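Local coordinates for motility protein B (PDB 3S03), which probably forms, together with MotA, the stator of the flagellar motor and may fasten the torque-generating machinery to the cell wall, at residues Val65-Arg70 against Val137-Ser142; Asp46-Ile51 against Ile102-Asn107. One frame throughout, in Å; residues are numbered along the deposited sequence.

Both contacts lie in the periplasmic OmpA-like domain of MotB, one inside its sheet and the other at the edge of its helical layer. Interaction 1 pairs strand 66-71 with strand 137-142; interaction 2 brings the start of helix 47-58 up to the end of helix 86-103. Their centres are 14 Å apart, and their nearest atoms come within about 5 Å without touching. Along the chain the segments alternate: 46-51, 65-70, 102-107, then 137-142. Strand 66-71 therefore sits in sequence between the two helices, in a helix-strand-helix order, so the two contacts interleave along the chain within one alpha/beta domain.

Interaction 1. Residues Val65-Arg70 against Val137-Ser142; sequences VHINVR and VEIFFS
Strands 66-70 and 137-142 pair antiparallel inside the mixed sheet of the OmpA-like domain, with His-66, Asn-68 and Arg-70 facing Ser-142, Phe-140 and Glu-138 in hydrogen-bonded pairs. Each pair closes with two backbone bonds; in the middle one, Asn-68 N reaches Phe-140 O at 2.8 Å.

The face bearing these six side chains carries an arginine-aromatic stack. The guanidinium of Arg-70 lies flat on the Phe-140 ring, centres 4.3 Å apart and planes only 5° from parallel. It is displaced toward the root of the ring: Phe-140 CB sits over the guanidinium centre, while Arg-70 NH1 and NH2 lie 3.7 Å from Phe-140 CD1 and CD2 respectively. A bend at chi3 (81°) turns the arginine back along its own strand, where Asn-68 OD1 holds the group edge-on. Asn-68 OD1 takes Arg-70 NE at 3.1 Å from above its carbonyl plane and Arg-70 NH2 at 3.2 Å on a lone pair, which fixes the rotation of the guanidinium. Asn-68 is itself positioned by ND2, bonded to Ser-114 OG on the neighbouring strand. Glu-138 OE1 stays 4.6 Å from Arg-70 NH1, beyond a salt bridge; its OE2 pairs with Arg-136.

Both strands are interior to the sheet: 24-29 flanks 137-142, and 111-115 runs parallel to 66-71. On the opposite face the side chains are apolar. Ile-67 splits its branches, CG1 lying 3.7 Å from CD1 of Phe-141 and CG2 touching CG2 of Ile-139. Farther along, Val-69 CG1 meets Val-137 CG1 at 3.7 Å, and Val-69 CG2 lies beside Ile-139 CD1. Ile-58 of helix 47-58 packs on Ile-67 and Phe-141, and Leu-155 of the second subunit also reaches Phe-141.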
ATOM      1  N   VAL A  65       2.177 -14.389   1.007  1.00 33.80           N
ATOM      2  CA  VAL A  65       0.902 -13.777   0.694  1.00 35.04           C
ATOM      3  C   VAL A  65      -0.181 -14.326   1.587  1.00 35.65           C
ATOM      4  O   VAL A  65      -0.412 -15.538   1.630  1.00 35.56           O
ATOM      5  CB  VAL A  65       0.495 -14.012  -0.771  1.00 34.87           C
ATOM      6  CG1 VAL A  65      -0.987 -13.617  -1.004  1.00 29.19           C
ATOM      7  CG2 VAL A  65       1.419 -13.234  -1.672  1.00 25.51           C
ATOM      8  N   HIS A  66      -0.856 -13.419   2.284  1.00 35.11           N
ATOM      9  CA  HIS A  66      -1.924 -13.798   3.192  1.00 23.52           C
ATOM     10  C   HIS A  66      -3.228 -13.821   2.455  1.00 28.88           C
ATOM     11  O   HIS A  66      -3.431 -13.061   1.508  1.00 29.94           O
ATOM     12  CB  HIS A  66      -1.986 -12.846   4.364  1.00 23.94           C
ATOM     13  CG  HIS A  66      -0.739 -12.842   5.190  1.00 30.83           C
ATOM     14  ND1 HIS A  66      -0.416 -11.807   6.038  1.00 28.57           N
ATOM     15  CD2 HIS A  66       0.273 -13.742   5.284  1.00 23.98           C
ATOM     16  CE1 HIS A  66       0.739 -12.075   6.625  1.00 34.66           C
ATOM     17  NE2 HIS A  66       1.180 -13.237   6.179  1.00 24.46           N
ATOM     18  N   ILE A  67      -4.096 -14.736   2.863  1.00 28.51           N
ATOM     19  CA  ILE A  67      -5.349 -14.922   2.184  1.00 29.62           C
ATOM     20  C   ILE A  67      -6.420 -14.934   3.234  1.00 19.87           C
ATOM     21  O   ILE A  67      -6.454 -15.801   4.086  1.00 26.46           O
ATOM     22  CB  ILE A  67      -5.402 -16.257   1.375  1.00 40.19           C
ATOM     23  CG1 ILE A  67      -4.366 -16.269   0.250  1.00 32.82           C
ATOM     24  CG2 ILE A  67      -6.776 -16.432   0.753  1.00 38.28           C
ATOM     25  CD1 ILE A  67      -2.998 -16.702   0.676  1.00 39.46           C
ATOM     26  N   ASN A  68      -7.292 -13.949   3.170  1.00 26.35           N
ATOM     27  CA  ASN A  68      -8.360 -13.806   4.149  1.00 25.27           C
ATOM     28  C   ASN A  68      -9.681 -14.027   3.421  1.00 25.49           C
ATOM     29  O   ASN A  68      -9.929 -13.406   2.358  1.00 21.11           O
ATOM     30  CB  ASN A  68      -8.304 -12.412   4.795  1.00 15.57           C
ATOM     31  CG  ASN A  68      -9.531 -12.103   5.665  1.00 18.61           C
ATOM     32  OD1 ASN A  68     -10.056 -10.973   5.662  1.00 22.38           O
ATOM     33  ND2 ASN A  68      -9.982 -13.090   6.415  1.00 17.80           N
ATOM     34  N   VAL A  69     -10.500 -14.914   3.993  1.00 20.43           N
ATOM     35  CA  VAL A  69     -11.790 -15.286   3.426  1.00 21.58           C
ATOM     36  C   VAL A  69     -12.883 -14.590   4.203  1.00 26.53           C
ATOM     37  O   VAL A  69     -13.190 -14.962   5.334  1.00 30.10           O
ATOM     38  CB  VAL A  69     -12.043 -16.814   3.460  1.00 28.96           C
ATOM     39  CG1 VAL A  69     -13.350 -17.128   2.808  1.00 28.92           C
ATOM     40  CG2 VAL A  69     -10.903 -17.597   2.758  1.00 30.91           C
ATOM     41  N   ARG A  70     -13.489 -13.590   3.581  1.00 23.33           N
ATOM     42  CA  ARG A  70     -14.527 -12.807   4.218  1.00 20.97           C
ATOM     43  C   ARG A  70     -15.914 -13.159   3.664  1.00 19.45           C
ATOM     44  O   ARG A  70     -16.084 -13.320   2.467  1.00 24.24           O
ATOM     45  CB  ARG A  70     -14.198 -11.334   4.006  1.00 23.42           C
ATOM     46  CG  ARG A  70     -13.294 -11.109   2.794  1.00 28.74           C
ATOM     47  CD  ARG A  70     -12.801  -9.661   2.657  1.00 33.56           C
ATOM     48  NE  ARG A  70     -11.658  -9.363   3.516  1.00 28.68           N
ATOM     49  CZ  ARG A  70     -10.941  -8.240   3.453  1.00 32.52           C
ATOM     50  NH1 ARG A  70     -11.231  -7.297   2.562  1.00 22.58           N
ATOM     51  NH2 ARG A  70      -9.922  -8.060   4.282  1.00 29.65           N
ATOM     52  N   VAL A 137     -18.989 -14.519  -1.134  1.00 17.99           N
ATOM     53  CA  VAL A 137     -17.804 -14.702  -0.344  1.00 18.40           C
ATOM     54  C   VAL A 137     -16.736 -13.872  -1.065  1.00 20.82           C
ATOM     55  O   VAL A 137     -16.719 -13.772  -2.303  1.00 13.87           O
ATOM     56  CB  VAL A 137     -17.376 -16.212  -0.193  1.00 19.19           C
ATOM     57  CG1 VAL A 137     -15.965 -16.314   0.332  1.00 17.58           C
ATOM     58  CG2 VAL A 137     -18.320 -16.978   0.778  1.00 12.66           C
ATOM     59  N   GLU A 138     -15.869 -13.246  -0.289  1.00 18.28           N
ATOM     60  CA  GLU A 138     -14.769 -12.487  -0.850  1.00 23.74           C
ATOM     61  C   GLU A 138     -13.434 -13.078  -0.382  1.00 26.38           C
ATOM     62  O   GLU A 138     -13.188 -13.235   0.816  1.00 29.87           O
ATOM     63  CB  GLU A 138     -14.878 -11.018  -0.430  1.00 17.78           C
ATOM     64  CG  GLU A 138     -15.354 -10.072  -1.547  1.00 22.97           C
ATOM     65  CD  GLU A 138     -15.547  -8.635  -1.061  1.00 27.32           C
ATOM     66  OE1 GLU A 138     -14.880  -8.235  -0.061  1.00 20.66           O
ATOM     67  OE2 GLU A 138     -16.372  -7.913  -1.673  1.00 23.96           O
ATOM     68  N   ILE A 139     -12.578 -13.411  -1.324  1.00 21.79           N
ATOM     69  CA  ILE A 139     -11.247 -13.899  -0.990  1.00 24.37           C
ATOM     70  C   ILE A 139     -10.326 -12.723  -1.174  1.00 21.72           C
ATOM     71  O   ILE A 139     -10.003 -12.379  -2.303  1.00 19.62           O
ATOM     72  CB  ILE A 139     -10.792 -14.999  -1.981  1.00 28.59           C
ATOM     73  CG1 ILE A 139     -11.839 -16.111  -2.089  1.00 22.63           C
ATOM     74  CG2 ILE A 139      -9.417 -15.537  -1.611  1.00 28.02           C
ATOM     75  CD1 ILE A 139     -11.799 -17.114  -0.985  1.00 26.53           C
ATOM     76  N   PHE A 140      -9.924 -12.091  -0.077  1.00 27.33           N
ATOM     77  CA  PHE A 140      -8.972 -10.978  -0.158  1.00 28.78           C
ATOM     78  C   PHE A 140      -7.548 -11.516   0.020  1.00 31.06           C
ATOM     79  O   PHE A 140      -7.303 -12.306   0.935  1.00 28.05           O
ATOM     80  CB  PHE A 140      -9.278  -9.930   0.914  1.00 39.14           C
ATOM     81  CG  PHE A 140      -8.295  -8.775   0.947  1.00 44.87           C
ATOM     82  CD1 PHE A 140      -8.477  -7.668   0.122  1.00 50.15           C
ATOM     83  CD2 PHE A 140      -7.205  -8.789   1.810  1.00 35.70           C
ATOM     84  CE1 PHE A 140      -7.581  -6.606   0.145  1.00 42.67           C
ATOM     85  CE2 PHE A 140      -6.325  -7.738   1.841  1.00 36.67           C
ATOM     86  CZ  PHE A 140      -6.505  -6.649   0.994  1.00 41.12           C
ATOM     87  N   PHE A 141      -6.637 -11.082  -0.855  1.00 27.57           N
ATOM     88  CA  PHE A 141      -5.221 -11.471  -0.829  1.00 22.89           C
ATOM     89  C   PHE A 141      -4.402 -10.262  -0.456  1.00 28.57           C
ATOM     90  O   PHE A 141      -4.787  -9.145  -0.797  1.00 43.91           O
ATOM     91  CB  PHE A 141      -4.762 -11.929  -2.213  1.00 25.32           C
ATOM     92  CG  PHE A 141      -5.544 -13.094  -2.783  1.00 26.87           C
ATOM     93  CD1 PHE A 141      -4.993 -14.363  -2.803  1.00 21.67           C
ATOM     94  CD2 PHE A 141      -6.816 -12.909  -3.338  1.00 29.16           C
ATOM     95  CE1 PHE A 141      -5.690 -15.441  -3.349  1.00 24.98           C
ATOM     96  CE2 PHE A 141      -7.523 -13.981  -3.887  1.00 32.39           C
ATOM     97  CZ  PHE A 141      -6.960 -15.255  -3.891  1.00 23.80           C
ATOM     98  N   SER A 142      -3.273 -10.465   0.221  1.00 30.49           N
ATOM     99  CA  SER A 142      -2.388  -9.364   0.629  1.00 25.53           C
ATOM    100  C   SER A 142      -1.131  -9.862   1.361  1.00 27.99           C
ATOM    101  O   SER A 142      -0.762 -11.034   1.268  1.00 32.94           O
ATOM    102  CB  SER A 142      -3.143  -8.381   1.526  1.00 23.12           C
ATOM    103  OG  SER A 142      -3.331  -8.929   2.812  1.00 30.28           O
TER

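Interaction 2. Residues Asp46-Ile51 against Ile102-Asn107; sequences DMMLYI and IQYGVN
Tyr-104 crosses from the end of one helix to the first turn of another, its side chain crossing those of Met-48 and Ile-51 at about a right angle. Its CB points toward helix 47-58, and chi1 of -81° swings CG anti to the carbonyl carbon, sending the ring out across the gap between the helices. The first atom to meet the other segment is Tyr-104 CD2, 4.1 Å from Ile-51 CG2. Next along the same side, Tyr-104 CE2 has two neighbours: the backbone O of Met-48 at 3.1 Å and the Met-48 methyl CE at 3.7 Å. CZ keeps close to the same carbonyl, and the hydroxyl, Tyr-104 OH, ends 2.7 Å from Met-48 O, with Met-48 CB tight beside it. The methionine folds round this tip, since bends at chi2 and chi3 (-51° and -72°) bring Met-48 CE back over to the tyrosine, within 3.6 Å of Tyr-104 OH. Met-48 CE also lies 4.3 Å from Gln-103 NE2.

The ring leaves the chain where helix 86-103 stops. Tyr-104 is the first residue to leave helical backbone angles, and Gly-105, with its positive phi, follows as the C-prime residue of a Schellman motif, in which Val-106 N bonds to Leu-101 O; the companion contact from Gly-105 N to Ile-102 O is modelled too short to weigh. Past the glycine the chain turns on toward strand 111-115. Next to this contact, the two helices meet through apolar side chains: Ile-51 packs on Val-100 and Leu-101, and Met-47 on Val-97 and Val-100. Glu-52 and Ala-55 of helix 47-58 also touch Tyr-104, while Val-106 reaches that helix at Ile-58.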
ATOM      1  N   ASP A  46     -20.777 -28.431  -7.552  1.00 62.69           N
ATOM      2  CA  ASP A  46     -19.708 -27.758  -8.281  1.00 69.53           C
ATOM      3  C   ASP A  46     -18.735 -27.065  -7.337  1.00 61.38           C
ATOM      4  O   ASP A  46     -17.651 -26.648  -7.750  1.00 61.96           O
ATOM      5  CB  ASP A  46     -20.287 -26.763  -9.317  1.00 79.57           C
ATOM      6  CG  ASP A  46     -20.653 -25.390  -8.712  1.00100.51           C
ATOM      7  OD1 ASP A  46     -21.461 -25.328  -7.758  1.00 93.61           O
ATOM      8  OD2 ASP A  46     -20.144 -24.362  -9.214  1.00 97.16           O
ATOM      9  N   MET A  47     -19.136 -26.946  -6.074  1.00 51.00           N
ATOM     10  CA  MET A  47     -18.310 -26.306  -5.062  1.00 58.98           C
ATOM     11  C   MET A  47     -16.889 -26.849  -5.112  1.00 55.72           C
ATOM     12  O   MET A  47     -15.965 -26.160  -5.535  1.00 63.42           O
ATOM     13  CB  MET A  47     -18.915 -26.511  -3.665  1.00 63.39           C
ATOM     14  CG  MET A  47     -18.566 -25.431  -2.643  1.00 53.97           C
ATOM     15  SD  MET A  47     -17.569 -25.992  -1.243  1.00 80.06           S
ATOM     16  CE  MET A  47     -17.251 -24.443  -0.390  1.00 71.61           C
ATOM     17  N   MET A  48     -16.738 -28.100  -4.702  1.00 47.41           N
ATOM     18  CA  MET A  48     -15.448 -28.765  -4.623  1.00 46.44           C
ATOM     19  C   MET A  48     -14.494 -28.520  -5.804  1.00 50.45           C
ATOM     20  O   MET A  48     -13.300 -28.267  -5.594  1.00 44.84           O
ATOM     21  CB  MET A  48     -15.680 -30.254  -4.406  1.00 41.12           C
ATOM     22  CG  MET A  48     -16.614 -30.535  -3.237  1.00 35.18           C
ATOM     23  SD  MET A  48     -16.109 -29.656  -1.744  1.00 39.82           S
ATOM     24  CE  MET A  48     -14.618 -30.558  -1.251  1.00 33.56           C
ATOM     25  N   LEU A  49     -15.019 -28.578  -7.029  1.00 43.48           N
ATOM     26  CA  LEU A  49     -14.206 -28.393  -8.233  1.00 41.85           C
ATOM     27  C   LEU A  49     -13.740 -26.944  -8.419  1.00 41.61           C
ATOM     28  O   LEU A  49     -12.610 -26.684  -8.848  1.00 38.50           O
ATOM     29  CB  LEU A  49     -14.974 -28.861  -9.474  1.00 49.57           C
ATOM     30  CG  LEU A  49     -15.567 -30.275  -9.518  1.00 42.48           C
ATOM     31  CD1 LEU A  49     -16.568 -30.392 -10.674  1.00 48.83           C
ATOM     32  CD2 LEU A  49     -14.470 -31.320  -9.656  1.00 42.61           C
ATOM     33  N   TYR A  50     -14.627 -26.006  -8.099  1.00 51.92           N
ATOM     34  CA  TYR A  50     -14.342 -24.568  -8.228  1.00 51.37           C
ATOM     35  C   TYR A  50     -13.361 -24.083  -7.154  1.00 46.22           C
ATOM     36  O   TYR A  50     -12.348 -23.448  -7.486  1.00 39.57           O
ATOM     37  CB  TYR A  50     -15.641 -23.745  -8.203  1.00 38.42           C
ATOM     38  CG  TYR A  50     -15.452 -22.296  -8.572  1.00 52.22           C
ATOM     39  CD1 TYR A  50     -15.240 -21.913  -9.900  1.00 56.58           C
ATOM     40  CD2 TYR A  50     -15.481 -21.299  -7.598  1.00 66.69           C
ATOM     41  CE1 TYR A  50     -15.055 -20.573 -10.246  1.00 44.10           C
ATOM     42  CE2 TYR A  50     -15.296 -19.945  -7.942  1.00 57.56           C
ATOM     43  CZ  TYR A  50     -15.084 -19.596  -9.264  1.00 45.36           C
ATOM     44  OH  TYR A  50     -14.899 -18.269  -9.600  1.00 46.73           O
ATOM     45  N   ILE A  51     -13.651 -24.398  -5.883  1.00 35.09           N
ATOM     46  CA  ILE A  51     -12.750 -24.051  -4.784  1.00 29.89           C
ATOM     47  C   ILE A  51     -11.356 -24.619  -5.043  1.00 35.17           C
ATOM     48  O   ILE A  51     -10.326 -23.959  -4.821  1.00 36.45           O
ATOM     49  CB  ILE A  51     -13.242 -24.587  -3.453  1.00 30.03           C
ATOM     50  CG1 ILE A  51     -14.462 -23.806  -2.981  1.00 36.39           C
ATOM     51  CG2 ILE A  51     -12.134 -24.482  -2.398  1.00 29.67           C
ATOM     52  CD1 ILE A  51     -15.726 -24.402  -3.373  1.00 25.62           C
ATOM     53  N   ILE A 102      -8.234 -25.534   2.412  1.00 26.87           N
ATOM     54  CA  ILE A 102      -7.212 -26.275   3.129  1.00 28.17           C
ATOM     55  C   ILE A 102      -7.254 -27.740   2.681  1.00 27.15           C
ATOM     56  O   ILE A 102      -6.246 -28.262   2.212  1.00 25.28           O
ATOM     57  CB  ILE A 102      -7.347 -26.126   4.668  1.00 21.19           C
ATOM     58  CG1 ILE A 102      -7.336 -24.653   5.068  1.00 26.53           C
ATOM     59  CG2 ILE A 102      -6.192 -26.768   5.350  1.00 15.94           C
ATOM     60  CD1 ILE A 102      -7.667 -24.399   6.518  1.00 22.86           C
ATOM     61  N   GLN A 103      -8.413 -28.389   2.806  1.00 28.36           N
ATOM     62  CA  GLN A 103      -8.586 -29.779   2.332  1.00 29.01           C
ATOM     63  C   GLN A 103      -7.944 -29.997   0.964  1.00 28.10           C
ATOM     64  O   GLN A 103      -7.515 -31.101   0.639  1.00 29.50           O
ATOM     65  CB  GLN A 103     -10.063 -30.130   2.198  1.00 29.30           C
ATOM     66  CG  GLN A 103     -10.859 -30.108   3.481  1.00 30.03           C
ATOM     67  CD  GLN A 103     -12.241 -30.658   3.270  1.00 23.60           C
ATOM     68  OE1 GLN A 103     -12.501 -31.837   3.532  1.00 29.58           O
ATOM     69  NE2 GLN A 103     -13.135 -29.822   2.754  1.00 25.68           N
ATOM     70  N   TYR A 104      -7.888 -28.932   0.173  1.00 28.77           N
ATOM     71  CA  TYR A 104      -7.286 -28.988  -1.146  1.00 26.70           C
ATOM     72  C   TYR A 104      -5.808 -28.580  -1.177  1.00 27.00           C
ATOM     73  O   TYR A 104      -5.247 -28.427  -2.256  1.00 37.21           O
ATOM     74  CB  TYR A 104      -8.092 -28.132  -2.128  1.00 30.81           C
ATOM     75  CG  TYR A 104      -9.333 -28.804  -2.694  1.00 23.60           C
ATOM     76  CD1 TYR A 104      -9.231 -29.897  -3.534  1.00 20.73           C
ATOM     77  CD2 TYR A 104     -10.599 -28.318  -2.405  1.00 29.95           C
ATOM     78  CE1 TYR A 104     -10.364 -30.517  -4.058  1.00 25.89           C
ATOM     79  CE2 TYR A 104     -11.752 -28.916  -2.933  1.00 29.20           C
ATOM     80  CZ  TYR A 104     -11.627 -30.015  -3.761  1.00 32.58           C
ATOM     81  OH  TYR A 104     -12.763 -30.606  -4.294  1.00 28.76           O
ATOM     82  N   GLY A 105      -5.173 -28.406  -0.021  1.00 28.11           N
ATOM     83  CA  GLY A 105      -3.739 -28.121  -0.000  1.00 27.58           C
ATOM     84  C   GLY A 105      -3.203 -26.777   0.474  1.00 32.21           C
ATOM     85  O   GLY A 105      -2.011 -26.675   0.759  1.00 25.74           O
ATOM     86  N   VAL A 106      -4.035 -25.735   0.542  1.00 28.53           N
ATOM     87  CA  VAL A 106      -3.538 -24.430   1.052  1.00 32.52           C
ATOM     88  C   VAL A 106      -3.043 -24.525   2.501  1.00 24.99           C
ATOM     89  O   VAL A 106      -3.551 -25.315   3.289  1.00 32.15           O
ATOM     90  CB  VAL A 106      -4.584 -23.283   0.935  1.00 28.98           C
ATOM     91  CG1 VAL A 106      -4.015 -22.030   1.521  1.00 34.71           C
ATOM     92  CG2 VAL A 106      -4.946 -23.033  -0.500  1.00 22.79           C
ATOM     93  N   ASN A 107      -2.042 -23.734   2.849  1.00 36.36           N
ATOM     94  CA  ASN A 107      -1.467 -23.805   4.188  1.00 34.04           C
ATOM     95  C   ASN A 107      -2.265 -22.985   5.213  1.00 34.04           C
ATOM     96  O   ASN A 107      -2.496 -21.794   5.004  1.00 36.81           O
ATOM     97  CB  ASN A 107      -0.019 -23.354   4.145  1.00 30.43           C
ATOM     98  CG  ASN A 107       0.604 -23.238   5.528  1.00 45.57           C
ATOM     99  OD1 ASN A 107       0.169 -23.885   6.491  1.00 40.05           O
ATOM    100  ND2 ASN A 107       1.626 -22.393   5.635  1.00 46.26           N
TER